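Local coordinates for mandelate racemase/muconate lactonizing enzyme (Polaromonas sp., PDB 2OG9), which belongs to the enolase superfamily and probably catalyses racemisation or a related reaction of a carboxylate substrate, at residues 138-141 against 142-146; 198-201 against 202-206; 274-278 against 279-283; 338-341 against 342-345. All blocks are in the same frame, centred on the assembly; numbering follows the deposited sequence.

How the interactions relate
All four contacts are local, each joining residues a few positions apart, and none touches another. Interaction 1 closes the short helix 138-142 ahead of strand 148-152. Interactions 2 and 3 end the barrel helices 190-204 and 270-278, where the chain turns back toward the parallel strands 210-213 and 284-285; their centres are about 32 Å apart. Interaction 4 is a 3-10 turn beside the antiparallel sheet and lies across the centre of the chain from interaction 3, about 33 Å between centres. Interactions 1 and 4 come closest, nearest atoms about 12 Å apart. A bound calcium ion lies about 9 Å from the side chain of Arg280 in interaction 3.

Interaction 1: residues 138-141 against 142-146; sequences LAKL and LGSYR
Leu138 reaches Leu142 twice, through its carbonyl and through its side chain. Leu142 N donates to Leu138 O at 3.0 Å in a nearly straight bond (166°), and the methyl CD1 of Leu138 lies 4.2 Å from Leu142 CG, the two side chains crossing at a slant. With its CG turned beside its own backbone N (chi1 -64°), Leu142 also brings that carbon to 3.4 Å from Leu138 O, beside the oxygen that its own N bonds. Ala139 O takes the next amide, Gly143 N, at 2.8 Å but on a bent path of 132°. This is the C-terminal end of helix 138-142: Gly143 leaves helical geometry with positive phi, and a CB there would press on the carbonyl oxygen of Leu142. Lys140 bends at chi2 and runs toward Ser144, its NZ 3.6 Å from Ser144 OG. Both polar ends are held instead by a second subunit, NZ in salt bridges to Asp91 and Asp94 of that chain and OG in a hydrogen bond to the same Asp94. Leu141 turns its side chain to Trp127 and Ala131 of helix 114-133 and packs on Leu141 of the second subunit.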
ATOM      1  N   LEU A 138     -42.948  -1.659  -2.256  1.00 15.99           N
ATOM      2  CA  LEU A 138     -41.604  -1.432  -2.770  1.00 17.72           C
ATOM      3  C   LEU A 138     -40.657  -2.432  -2.118  1.00 17.24           C
ATOM      4  O   LEU A 138     -39.775  -2.980  -2.773  1.00 16.32           O
ATOM      5  CB  LEU A 138     -41.139  -0.005  -2.466  1.00 18.66           C
ATOM      6  CG  LEU A 138     -39.695   0.326  -2.876  1.00 18.51           C
ATOM      7  CD1 LEU A 138     -39.515   0.084  -4.375  1.00 18.40           C
ATOM      8  CD2 LEU A 138     -39.381   1.766  -2.528  1.00 18.29           C
ATOM      9  N   ALA A 139     -40.854  -2.685  -0.826  1.00 16.22           N
ATOM     10  CA  ALA A 139     -39.997  -3.625  -0.109  1.00 18.18           C
ATOM     11  C   ALA A 139     -40.028  -5.023  -0.721  1.00 17.79           C
ATOM     12  O   ALA A 139     -38.997  -5.681  -0.832  1.00 16.62           O
ATOM     13  CB  ALA A 139     -40.401  -3.693   1.366  1.00 17.52           C
ATOM     14  N   LYS A 140     -41.216  -5.483  -1.114  1.00 17.58           N
ATOM     15  CA  LYS A 140     -41.342  -6.807  -1.697  1.00 16.15           C
ATOM     16  C   LYS A 140     -40.833  -6.846  -3.135  1.00 14.55           C
ATOM     17  O   LYS A 140     -40.361  -7.884  -3.597  1.00 16.28           O
ATOM     18  CB  LYS A 140     -42.798  -7.286  -1.625  1.00 17.88           C
ATOM     19  CG  LYS A 140     -43.265  -7.601  -0.196  1.00 19.74           C
ATOM     20  CD  LYS A 140     -42.534  -8.818   0.389  1.00 21.21           C
ATOM     21  CE  LYS A 140     -42.927  -9.055   1.853  1.00 22.54           C
ATOM     22  NZ  LYS A 140     -42.377 -10.336   2.408  1.00 23.47           N
ATOM     23  N   LEU A 141     -40.924  -5.728  -3.848  1.00 14.47           N
ATOM     24  CA  LEU A 141     -40.427  -5.701  -5.220  1.00 15.11           C
ATOM     25  C   LEU A 141     -38.912  -5.888  -5.172  1.00 15.29           C
ATOM     26  O   LEU A 141     -38.337  -6.663  -5.934  1.00 14.43           O
ATOM     27  CB  LEU A 141     -40.753  -4.369  -5.897  1.00 16.91           C
ATOM     28  CG  LEU A 141     -40.112  -4.156  -7.273  1.00 16.73           C
ATOM     29  CD1 LEU A 141     -40.682  -5.146  -8.275  1.00 16.43           C
ATOM     30  CD2 LEU A 141     -40.370  -2.725  -7.735  1.00 18.14           C
ATOM     31  N   LEU A 142     -38.272  -5.180  -4.255  1.00 15.51           N
ATOM     32  CA  LEU A 142     -36.825  -5.272  -4.097  1.00 16.57           C
ATOM     33  C   LEU A 142     -36.443  -6.598  -3.459  1.00 18.19           C
ATOM     34  O   LEU A 142     -35.372  -7.140  -3.731  1.00 20.75           O
ATOM     35  CB  LEU A 142     -36.324  -4.137  -3.207  1.00 16.58           C
ATOM     36  CG  LEU A 142     -36.501  -2.706  -3.709  1.00 18.11           C
ATOM     37  CD1 LEU A 142     -36.020  -1.745  -2.632  1.00 19.51           C
ATOM     38  CD2 LEU A 142     -35.715  -2.515  -5.001  1.00 19.26           C
ATOM     39  N   GLY A 143     -37.337  -7.116  -2.618  1.00 17.88           N
ATOM     40  CA  GLY A 143     -37.086  -8.355  -1.906  1.00 18.86           C
ATOM     41  C   GLY A 143     -36.704  -7.942  -0.495  1.00 20.17           C
ATOM     42  O   GLY A 143     -35.736  -7.207  -0.316  1.00 20.96           O
ATOM     43  N   SER A 144     -37.445  -8.389   0.513  1.00 19.54           N
ATOM     44  CA  SER A 144     -37.125  -7.984   1.877  1.00 20.89           C
ATOM     45  C   SER A 144     -36.521  -9.080   2.742  1.00 19.08           C
ATOM     46  O   SER A 144     -36.583 -10.260   2.411  1.00 18.02           O
ATOM     47  CB  SER A 144     -38.374  -7.424   2.567  1.00 23.21           C
ATOM     48  OG  SER A 144     -39.327  -8.443   2.784  1.00 28.44           O
ATOM     49  N   TYR A 145     -35.923  -8.665   3.854  1.00 19.43           N
ATOM     50  CA  TYR A 145     -35.310  -9.581   4.807  1.00 19.85           C
ATOM     51  C   TYR A 145     -36.098  -9.573   6.107  1.00 21.23           C
ATOM     52  O   TYR A 145     -35.898 -10.429   6.975  1.00 19.42           O
ATOM     53  CB  TYR A 145     -33.875  -9.147   5.100  1.00 20.40           C
ATOM     54  CG  TYR A 145     -32.880  -9.577   4.057  1.00 20.27           C
ATOM     55  CD1 TYR A 145     -32.267 -10.824   4.130  1.00 23.67           C
ATOM     56  CD2 TYR A 145     -32.544  -8.735   2.994  1.00 23.35           C
ATOM     57  CE1 TYR A 145     -31.337 -11.224   3.177  1.00 25.72           C
ATOM     58  CE2 TYR A 145     -31.616  -9.131   2.033  1.00 26.60           C
ATOM     59  CZ  TYR A 145     -31.017 -10.377   2.137  1.00 27.07           C
ATOM     60  OH  TYR A 145     -30.082 -10.769   1.209  1.00 32.83           O
ATOM     61  N   ARG A 146     -36.994  -8.600   6.237  1.00 20.10           N
ATOM     62  CA  ARG A 146     -37.792  -8.458   7.451  1.00 21.22           C
ATOM     63  C   ARG A 146     -39.095  -7.720   7.169  1.00 21.47           C
ATOM     64  O   ARG A 146     -39.190  -6.946   6.214  1.00 20.31           O
ATOM     65  CB  ARG A 146     -36.977  -7.686   8.500  1.00 20.37           C
ATOM     66  CG  ARG A 146     -36.535  -6.281   8.048  1.00 18.09           C
ATOM     67  CD  ARG A 146     -35.438  -5.715   8.961  1.00 18.95           C
ATOM     68  NE  ARG A 146     -34.224  -6.532   8.902  1.00 17.82           N
ATOM     69  CZ  ARG A 146     -33.327  -6.484   7.919  1.00 19.58           C
ATOM     70  NH1 ARG A 146     -33.487  -5.642   6.900  1.00 18.05           N
ATOM     71  NH2 ARG A 146     -32.281  -7.298   7.935  1.00 17.78           N
TER

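Interaction 2: residues 198-201 against 202-206; sequences TAVR and KHLGD
Val200 and Leu204 lie side by side one helical turn apart and point the same way, with Val200 CG1 3.8 Å from Leu204 CD1. They sit on the last turns of helix 190-204, the crossover helix of the beta-alpha-beta unit between strands 181-184 and 210-213, and they face the barrel: Val200 packs on Leu183, Leu204 on Ile181 and Leu210. Leu204 N donates to Val200 O at 3.0 Å in an almost perfectly straight bond (179°), so backbone and side chains couple the same two residues. Arg201 is oriented differently. Its chain bends at both chi2 (54°) and chi3 (65°), folding back so that CD lies 3.6 Å from Gly205 O, beyond the end of the helix. The guanidinium then reaches out of the contact, where NH2 bonds Phe233 O, while NE is buried without a polar partner. An alanine in place of Arg201 is likely to leave Phe233 O without this donor and to open a gap beside Gly205 O. Gly205, with positive phi, ends the helix as its N donates to Arg201 O. Asp206 extends past the turn to the same arginine but makes no salt bridge: Arg201 NH1 and Asp206 OD2 stay 4.4 Å apart, the oxygen well out of the guanidinium plane.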
ATOM      1  N   THR A 198     -26.467  11.504  30.670  1.00 40.00           N
ATOM      2  CA  THR A 198     -26.429  10.732  31.908  1.00 40.71           C
ATOM      3  C   THR A 198     -27.826  10.731  32.516  1.00 40.94           C
ATOM      4  O   THR A 198     -28.310   9.700  32.991  1.00 41.13           O
ATOM      5  CB  THR A 198     -25.439  11.342  32.929  1.00 40.73           C
ATOM      6  OG1 THR A 198     -24.118  11.339  32.376  1.00 41.35           O
ATOM      7  CG2 THR A 198     -25.437  10.534  34.224  1.00 40.66           C
ATOM      8  N   ALA A 199     -28.468  11.897  32.480  1.00 40.88           N
ATOM      9  CA  ALA A 199     -29.811  12.073  33.022  1.00 41.83           C
ATOM     10  C   ALA A 199     -30.835  11.224  32.277  1.00 42.32           C
ATOM     11  O   ALA A 199     -31.713  10.614  32.890  1.00 42.84           O
ATOM     12  CB  ALA A 199     -30.207  13.542  32.956  1.00 41.53           C
ATOM     13  N   VAL A 200     -30.727  11.194  30.951  1.00 42.25           N
ATOM     14  CA  VAL A 200     -31.642  10.413  30.131  1.00 41.26           C
ATOM     15  C   VAL A 200     -31.435   8.926  30.394  1.00 41.16           C
ATOM     16  O   VAL A 200     -32.398   8.175  30.575  1.00 40.56           O
ATOM     17  CB  VAL A 200     -31.430  10.697  28.625  1.00 41.22           C
ATOM     18  CG1 VAL A 200     -32.325   9.796  27.788  1.00 40.60           C
ATOM     19  CG2 VAL A 200     -31.738  12.153  28.327  1.00 40.00           C
ATOM     20  N   ARG A 201     -30.175   8.503  30.424  1.00 40.74           N
ATOM     21  CA  ARG A 201     -29.854   7.104  30.670  1.00 42.23           C
ATOM     22  C   ARG A 201     -30.378   6.615  32.017  1.00 43.59           C
ATOM     23  O   ARG A 201     -30.913   5.510  32.114  1.00 43.14           O
ATOM     24  CB  ARG A 201     -28.338   6.884  30.591  1.00 41.10           C
ATOM     25  CG  ARG A 201     -27.859   5.550  31.163  1.00 41.94           C
ATOM     26  CD  ARG A 201     -28.571   4.352  30.540  1.00 42.92           C
ATOM     27  NE  ARG A 201     -28.288   4.193  29.114  1.00 43.18           N
ATOM     28  CZ  ARG A 201     -27.115   3.816  28.618  1.00 44.14           C
ATOM     29  NH1 ARG A 201     -26.098   3.556  29.431  1.00 43.30           N
ATOM     30  NH2 ARG A 201     -26.960   3.687  27.304  1.00 42.64           N
ATOM     31  N   LYS A 202     -30.230   7.433  33.056  1.00 44.99           N
ATOM     32  CA  LYS A 202     -30.698   7.034  34.381  1.00 46.24           C
ATOM     33  C   LYS A 202     -32.218   6.943  34.426  1.00 46.41           C
ATOM     34  O   LYS A 202     -32.774   6.095  35.123  1.00 46.21           O
ATOM     35  CB  LYS A 202     -30.217   8.016  35.452  1.00 47.32           C
ATOM     36  CG  LYS A 202     -30.604   7.585  36.865  1.00 48.59           C
ATOM     37  CD  LYS A 202     -30.123   8.559  37.931  1.00 49.84           C
ATOM     38  CE  LYS A 202     -30.559   8.097  39.319  1.00 50.00           C
ATOM     39  NZ  LYS A 202     -30.145   9.042  40.399  1.00 51.13           N
ATOM     40  N   HIS A 203     -32.885   7.814  33.675  1.00 46.81           N
ATOM     41  CA  HIS A 203     -34.343   7.835  33.638  1.00 47.61           C
ATOM     42  C   HIS A 203     -34.953   6.645  32.894  1.00 47.45           C
ATOM     43  O   HIS A 203     -35.806   5.939  33.433  1.00 46.91           O
ATOM     44  CB  HIS A 203     -34.827   9.130  32.990  1.00 48.49           C
ATOM     45  CG  HIS A 203     -36.313   9.310  33.033  1.00 50.29           C
ATOM     46  ND1 HIS A 203     -37.032   9.287  34.210  1.00 50.71           N
ATOM     47  CD2 HIS A 203     -37.214   9.530  32.046  1.00 50.72           C
ATOM     48  CE1 HIS A 203     -38.311   9.487  33.945  1.00 51.07           C
ATOM     49  NE2 HIS A 203     -38.449   9.638  32.640  1.00 50.86           N
ATOM     50  N   LEU A 204     -34.514   6.427  31.658  1.00 46.87           N
ATOM     51  CA  LEU A 204     -35.040   5.337  30.843  1.00 46.04           C
ATOM     52  C   LEU A 204     -34.523   3.962  31.236  1.00 45.75           C
ATOM     53  O   LEU A 204     -35.241   2.968  31.124  1.00 45.79           O
ATOM     54  CB  LEU A 204     -34.730   5.592  29.367  1.00 45.70           C
ATOM     55  CG  LEU A 204     -35.308   6.885  28.789  1.00 46.05           C
ATOM     56  CD1 LEU A 204     -34.906   7.014  27.330  1.00 46.25           C
ATOM     57  CD2 LEU A 204     -36.823   6.882  28.934  1.00 44.93           C
ATOM     58  N   GLY A 205     -33.275   3.902  31.689  1.00 45.47           N
ATOM     59  CA  GLY A 205     -32.703   2.627  32.079  1.00 45.30           C
ATOM     60  C   GLY A 205     -31.708   2.114  31.053  1.00 45.09           C
ATOM     61  O   GLY A 205     -31.689   2.571  29.912  1.00 44.41           O
ATOM     62  N   ASP A 206     -30.890   1.152  31.462  1.00 45.34           N
ATOM     63  CA  ASP A 206     -29.870   0.570  30.596  1.00 45.44           C
ATOM     64  C   ASP A 206     -30.433  -0.302  29.475  1.00 44.23           C
ATOM     65  O   ASP A 206     -29.705  -0.684  28.559  1.00 44.90           O
ATOM     66  CB  ASP A 206     -28.891  -0.256  31.437  1.00 47.56           C
ATOM     67  CG  ASP A 206     -28.108   0.593  32.417  1.00 50.14           C
ATOM     68  OD1 ASP A 206     -28.734   1.401  33.140  1.00 51.91           O
ATOM     69  OD2 ASP A 206     -26.868   0.450  32.472  1.00 51.71           O
TER

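Interaction 3: residues 274-278 against 279-283; sequences GDLIR and HRAAD
His279 turns its CG beside its own backbone N (chi1 -76°), and with chi2 at 72° this swings ND1 back over the preceding turn to Asp275 O. The helix 270-278 ends here in a Schellman motif, just ahead of strand 284-285 of the barrel. Asp275 O is gripped by two donors from one residue, His279 ND1 at 2.9 Å and His279 N, which approach from opposite faces of the carbonyl plane. The oxygen lies in the plane of the imidazole, at its edge, so the ND1 bond restricts rotation of the ring. The carboxylate of Asp275 crosses the ring steeply, their planes 78° apart, with OD1 3.7 Å from His279 CE1. That same OD1 receives Arg278 NH2 on its syn side in a 2.9 Å salt bridge, while OD2 bonds His247. Arg278, bent at chi3, runs alongside His279 with ND1 over one face of its guanidinium, though NH2 meets the ring obliquely. The positive charge so close to the imidazole would probably disfavour a charged histidine, and the nearby carboxylate would act the other way. Behind this polar side, Arg280 adopts positive phi and sends its N to Ile277 O, while Ala281 N reaches back to Leu276 O at 3.1 Å. A methyl of Leu276 packs against the inner side of the turn: its CD2 meets Ala281 CB at 4.0 Å and Ala282 CB at 3.5 Å.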
ATOM      1  N   GLY A 274     -19.019   6.347  -1.582  1.00 22.87           N
ATOM      2  CA  GLY A 274     -17.968   5.410  -1.925  1.00 24.87           C
ATOM      3  C   GLY A 274     -16.661   5.833  -1.282  1.00 25.60           C
ATOM      4  O   GLY A 274     -15.899   5.000  -0.802  1.00 23.40           O
ATOM      5  N   ASP A 275     -16.407   7.137  -1.259  1.00 26.48           N
ATOM      6  CA  ASP A 275     -15.178   7.659  -0.678  1.00 28.18           C
ATOM      7  C   ASP A 275     -15.186   7.400   0.827  1.00 26.64           C
ATOM      8  O   ASP A 275     -14.189   6.962   1.403  1.00 25.34           O
ATOM      9  CB  ASP A 275     -15.062   9.157  -0.972  1.00 32.41           C
ATOM     10  CG  ASP A 275     -13.646   9.677  -0.801  1.00 38.15           C
ATOM     11  OD1 ASP A 275     -12.712   9.052  -1.350  1.00 39.88           O
ATOM     12  OD2 ASP A 275     -13.472  10.717  -0.128  1.00 41.95           O
ATOM     13  N   LEU A 276     -16.328   7.660   1.454  1.00 24.80           N
ATOM     14  CA  LEU A 276     -16.495   7.441   2.885  1.00 24.77           C
ATOM     15  C   LEU A 276     -16.235   5.962   3.204  1.00 23.67           C
ATOM     16  O   LEU A 276     -15.529   5.629   4.163  1.00 22.10           O
ATOM     17  CB  LEU A 276     -17.921   7.845   3.288  1.00 28.05           C
ATOM     18  CG  LEU A 276     -18.352   7.804   4.755  1.00 29.06           C
ATOM     19  CD1 LEU A 276     -19.690   8.529   4.921  1.00 29.63           C
ATOM     20  CD2 LEU A 276     -18.468   6.362   5.211  1.00 30.25           C
ATOM     21  N   ILE A 277     -16.792   5.080   2.379  1.00 20.91           N
ATOM     22  CA  ILE A 277     -16.635   3.638   2.558  1.00 21.86           C
ATOM     23  C   ILE A 277     -15.190   3.201   2.316  1.00 23.15           C
ATOM     24  O   ILE A 277     -14.694   2.296   2.980  1.00 23.52           O
ATOM     25  CB  ILE A 277     -17.587   2.864   1.605  1.00 22.46           C
ATOM     26  CG1 ILE A 277     -19.042   3.102   2.036  1.00 21.92           C
ATOM     27  CG2 ILE A 277     -17.248   1.367   1.602  1.00 20.92           C
ATOM     28  CD1 ILE A 277     -20.084   2.532   1.069  1.00 25.18           C
ATOM     29  N   ARG A 278     -14.519   3.848   1.368  1.00 24.48           N
ATOM     30  CA  ARG A 278     -13.129   3.522   1.067  1.00 26.19           C
ATOM     31  C   ARG A 278     -12.258   3.808   2.294  1.00 25.78           C
ATOM     32  O   ARG A 278     -11.315   3.073   2.584  1.00 24.12           O
ATOM     33  CB  ARG A 278     -12.649   4.346  -0.133  1.00 30.12           C
ATOM     34  CG  ARG A 278     -11.229   4.038  -0.594  1.00 34.35           C
ATOM     35  CD  ARG A 278     -10.913   4.763  -1.900  1.00 35.77           C
ATOM     36  NE  ARG A 278     -10.895   6.216  -1.748  1.00 38.16           N
ATOM     37  CZ  ARG A 278      -9.921   6.895  -1.148  1.00 38.68           C
ATOM     38  NH1 ARG A 278      -8.875   6.256  -0.643  1.00 40.13           N
ATOM     39  NH2 ARG A 278      -9.991   8.217  -1.055  1.00 41.68           N
ATOM     40  N   HIS A 279     -12.588   4.874   3.020  1.00 23.43           N
ATOM     41  CA  HIS A 279     -11.850   5.250   4.223  1.00 24.94           C
ATOM     42  C   HIS A 279     -12.248   4.419   5.445  1.00 24.41           C
ATOM     43  O   HIS A 279     -11.584   4.491   6.481  1.00 22.86           O
ATOM     44  CB  HIS A 279     -12.101   6.721   4.584  1.00 26.27           C
ATOM     45  CG  HIS A 279     -11.367   7.705   3.730  1.00 28.76           C
ATOM     46  ND1 HIS A 279     -11.706   7.954   2.418  1.00 30.54           N
ATOM     47  CD2 HIS A 279     -10.330   8.529   4.014  1.00 28.81           C
ATOM     48  CE1 HIS A 279     -10.911   8.891   1.931  1.00 30.20           C
ATOM     49  NE2 HIS A 279     -10.068   9.257   2.879  1.00 29.77           N
ATOM     50  N   ARG A 280     -13.323   3.641   5.328  1.00 23.53           N
ATOM     51  CA  ARG A 280     -13.836   2.859   6.455  1.00 25.38           C
ATOM     52  C   ARG A 280     -14.156   3.892   7.539  1.00 23.57           C
ATOM     53  O   ARG A 280     -13.788   3.746   8.701  1.00 22.10           O
ATOM     54  CB  ARG A 280     -12.788   1.855   6.949  1.00 30.19           C
ATOM     55  CG  ARG A 280     -12.416   0.814   5.900  1.00 36.80           C
ATOM     56  CD  ARG A 280     -11.319  -0.136   6.374  1.00 43.33           C
ATOM     57  NE  ARG A 280     -11.718  -0.908   7.549  1.00 49.59           N
ATOM     58  CZ  ARG A 280     -11.115  -2.023   7.953  1.00 51.03           C
ATOM     59  NH1 ARG A 280     -10.081  -2.506   7.274  1.00 51.29           N
ATOM     60  NH2 ARG A 280     -11.546  -2.657   9.037  1.00 51.38           N
ATOM     61  N   ALA A 281     -14.866   4.936   7.127  1.00 21.33           N
ATOM     62  CA  ALA A 281     -15.214   6.044   8.000  1.00 21.28           C
ATOM     63  C   ALA A 281     -16.546   5.921   8.730  1.00 21.88           C
ATOM     64  O   ALA A 281     -16.923   6.823   9.480  1.00 22.78           O
ATOM     65  CB  ALA A 281     -15.191   7.339   7.196  1.00 22.68           C
ATOM     66  N   ALA A 282     -17.262   4.822   8.528  1.00 19.50           N
ATOM     67  CA  ALA A 282     -18.549   4.666   9.200  1.00 21.46           C
ATOM     68  C   ALA A 282     -18.950   3.227   9.490  1.00 21.24           C
ATOM     69  O   ALA A 282     -18.884   2.360   8.619  1.00 21.40           O
ATOM     70  CB  ALA A 282     -19.639   5.341   8.382  1.00 21.27           C
ATOM     71  N   ASP A 283     -19.370   2.989  10.726  1.00 19.22           N
ATOM     72  CA  ASP A 283     -19.829   1.674  11.151  1.00 17.13           C
ATOM     73  C   ASP A 283     -21.273   1.565  10.658  1.00 16.35           C
ATOM     74  O   ASP A 283     -21.703   0.511  10.183  1.00 16.80           O
ATOM     75  CB  ASP A 283     -19.750   1.579  12.668  1.00 19.95           C
ATOM     76  CG  ASP A 283     -18.322   1.646  13.169  1.00 21.76           C
ATOM     77  OD1 ASP A 283     -17.571   0.678  12.930  1.00 23.45           O
ATOM     78  OD2 ASP A 283     -17.949   2.670  13.778  1.00 20.14           O
TER

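Interaction 4: residues 338-341 against 342-345; sequences EWLE and PLFN
Leu340 and Glu341 accept successive amides as the type I turn from Glu338 to Glu341 runs on into a 3-10 turn, with Leu343 N bonding Leu340 O at 2.9 Å and Phe344 N bonding Glu341 O at 3.1 Å. The second of these donors comes from well above the carbonyl plane of Glu341. Pro342 has no amide hydrogen to offer; its ring instead lies along the turn, CD 3.3 Å from Trp339 O. A glycine in its place would probably let the backbone after Glu341 turn more freely and leave Trp339 O without the ring beside it. Leu343 keeps its CG next to its own backbone N (chi1 -58°), which brings CG to 3.5 Å from Leu340 O, beside the same oxygen that its N bonds. The Phe344 ring comes up to Leu340, CE2 4.2 Å from Leu340 CB, while Leu343 CB sits over the centre of one ring face. Leu340 and Leu343 face the antiparallel sheet that includes strands 15-26 and 46-56: Leu340 packs on Leu25 of the former and Leu343 on Ile49 and Phe51 of the latter, while Pro342 packs on Trp374 of helix 370-374.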
ATOM      1  N   GLU A 338     -42.288  12.330  12.680  1.00 34.05           N
ATOM      2  CA  GLU A 338     -43.598  12.766  12.159  1.00 33.15           C
ATOM      3  C   GLU A 338     -43.753  13.958  11.223  1.00 29.92           C
ATOM      4  O   GLU A 338     -44.833  14.146  10.678  1.00 26.74           O
ATOM      5  CB  GLU A 338     -44.536  12.960  13.369  1.00 36.24           C
ATOM      6  CG  GLU A 338     -44.163  14.152  14.290  1.00 41.51           C
ATOM      7  CD  GLU A 338     -42.842  13.949  15.071  1.00 43.37           C
ATOM      8  OE1 GLU A 338     -42.594  12.831  15.581  1.00 45.33           O
ATOM      9  OE2 GLU A 338     -42.047  14.910  15.190  1.00 45.23           O
ATOM     10  N   TRP A 339     -42.699  14.731  10.977  1.00 26.92           N
ATOM     11  CA  TRP A 339     -42.851  15.942  10.136  1.00 26.10           C
ATOM     12  C   TRP A 339     -43.561  15.861   8.766  1.00 24.11           C
ATOM     13  O   TRP A 339     -44.307  16.772   8.394  1.00 22.78           O
ATOM     14  CB  TRP A 339     -41.497  16.629   9.894  1.00 28.98           C
ATOM     15  CG  TRP A 339     -40.711  16.937  11.127  1.00 33.08           C
ATOM     16  CD1 TRP A 339     -41.043  16.628  12.411  1.00 34.03           C
ATOM     17  CD2 TRP A 339     -39.416  17.552  11.182  1.00 34.96           C
ATOM     18  NE1 TRP A 339     -40.035  17.006  13.266  1.00 35.38           N
ATOM     19  CE2 TRP A 339     -39.025  17.575  12.538  1.00 35.24           C
ATOM     20  CE3 TRP A 339     -38.548  18.079  10.214  1.00 35.79           C
ATOM     21  CZ2 TRP A 339     -37.800  18.107  12.955  1.00 36.73           C
ATOM     22  CZ3 TRP A 339     -37.331  18.608  10.627  1.00 36.24           C
ATOM     23  CH2 TRP A 339     -36.969  18.617  11.989  1.00 36.26           C
ATOM     24  N   LEU A 340     -43.312  14.794   8.013  1.00 21.18           N
ATOM     25  CA  LEU A 340     -43.906  14.671   6.693  1.00 21.87           C
ATOM     26  C   LEU A 340     -45.336  14.139   6.629  1.00 20.65           C
ATOM     27  O   LEU A 340     -45.976  14.242   5.588  1.00 18.90           O
ATOM     28  CB  LEU A 340     -43.025  13.794   5.805  1.00 23.13           C
ATOM     29  CG  LEU A 340     -41.533  14.123   5.745  1.00 25.24           C
ATOM     30  CD1 LEU A 340     -40.899  13.303   4.621  1.00 26.92           C
ATOM     31  CD2 LEU A 340     -41.324  15.611   5.492  1.00 25.56           C
ATOM     32  N   GLU A 341     -45.836  13.573   7.723  1.00 20.47           N
ATOM     33  CA  GLU A 341     -47.182  12.995   7.738  1.00 23.28           C
ATOM     34  C   GLU A 341     -48.311  13.812   7.094  1.00 22.38           C
ATOM     35  O   GLU A 341     -49.138  13.254   6.382  1.00 23.60           O
ATOM     36  CB  GLU A 341     -47.573  12.617   9.173  1.00 21.79           C
ATOM     37  CG  GLU A 341     -46.649  11.573   9.787  1.00 24.79           C
ATOM     38  CD  GLU A 341     -47.135  11.067  11.135  1.00 26.75           C
ATOM     39  OE1 GLU A 341     -47.624  11.888  11.941  1.00 28.74           O
ATOM     40  OE2 GLU A 341     -47.013   9.850  11.391  1.00 26.90           O
ATOM     41  N   PRO A 342     -48.363  15.137   7.332  1.00 22.44           N
ATOM     42  CA  PRO A 342     -49.422  15.970   6.745  1.00 24.26           C
ATOM     43  C   PRO A 342     -49.511  15.919   5.216  1.00 24.36           C
ATOM     44  O   PRO A 342     -50.547  16.239   4.639  1.00 23.56           O
ATOM     45  CB  PRO A 342     -49.067  17.376   7.232  1.00 24.74           C
ATOM     46  CG  PRO A 342     -48.396  17.129   8.526  1.00 24.17           C
ATOM     47  CD  PRO A 342     -47.511  15.942   8.222  1.00 23.84           C
ATOM     48  N   LEU A 343     -48.425  15.518   4.567  1.00 22.95           N
ATOM     49  CA  LEU A 343     -48.383  15.455   3.108  1.00 23.30           C
ATOM     50  C   LEU A 343     -49.082  14.239   2.522  1.00 22.34           C
ATOM     51  O   LEU A 343     -49.462  14.243   1.353  1.00 22.59           O
ATOM     52  CB  LEU A 343     -46.929  15.435   2.623  1.00 22.95           C
ATOM     53  CG  LEU A 343     -45.979  16.573   2.994  1.00 25.32           C
ATOM     54  CD1 LEU A 343     -44.567  16.197   2.558  1.00 26.57           C
ATOM     55  CD2 LEU A 343     -46.421  17.870   2.328  1.00 25.74           C
ATOM     56  N   PHE A 344     -49.238  13.198   3.333  1.00 21.29           N
ATOM     57  CA  PHE A 344     -49.833  11.952   2.872  1.00 21.53           C
ATOM     58  C   PHE A 344     -51.093  11.516   3.615  1.00 21.53           C
ATOM     59  O   PHE A 344     -51.370  11.977   4.718  1.00 20.66           O
ATOM     60  CB  PHE A 344     -48.783  10.849   2.970  1.00 22.54           C
ATOM     61  CG  PHE A 344     -47.440  11.254   2.429  1.00 22.65           C
ATOM     62  CD1 PHE A 344     -47.287  11.574   1.084  1.00 23.77           C
ATOM     63  CD2 PHE A 344     -46.337  11.350   3.272  1.00 22.35           C
ATOM     64  CE1 PHE A 344     -46.053  11.989   0.581  1.00 22.56           C
ATOM     65  CE2 PHE A 344     -45.096  11.764   2.780  1.00 24.66           C
ATOM     66  CZ  PHE A 344     -44.955  12.085   1.430  1.00 23.13           C
ATOM     67  N   ASN A 345     -51.838  10.609   2.992  1.00 21.73           N
ATOM     68  CA  ASN A 345     -53.070  10.086   3.567  1.00 21.90           C
ATOM     69  C   ASN A 345     -52.795   8.815   4.351  1.00 21.83           C
ATOM     70  O   ASN A 345     -53.658   8.337   5.081  1.00 24.70           O
ATOM     71  CB  ASN A 345     -54.071   9.776   2.457  1.00 21.98           C
ATOM     72  CG  ASN A 345     -54.447  11.000   1.661  1.00 21.70           C
ATOM     73  OD1 ASN A 345     -54.430  10.987   0.426  1.00 25.11           O
ATOM     74  ND2 ASN A 345     -54.793  12.069   2.361  1.00 19.63           N
TER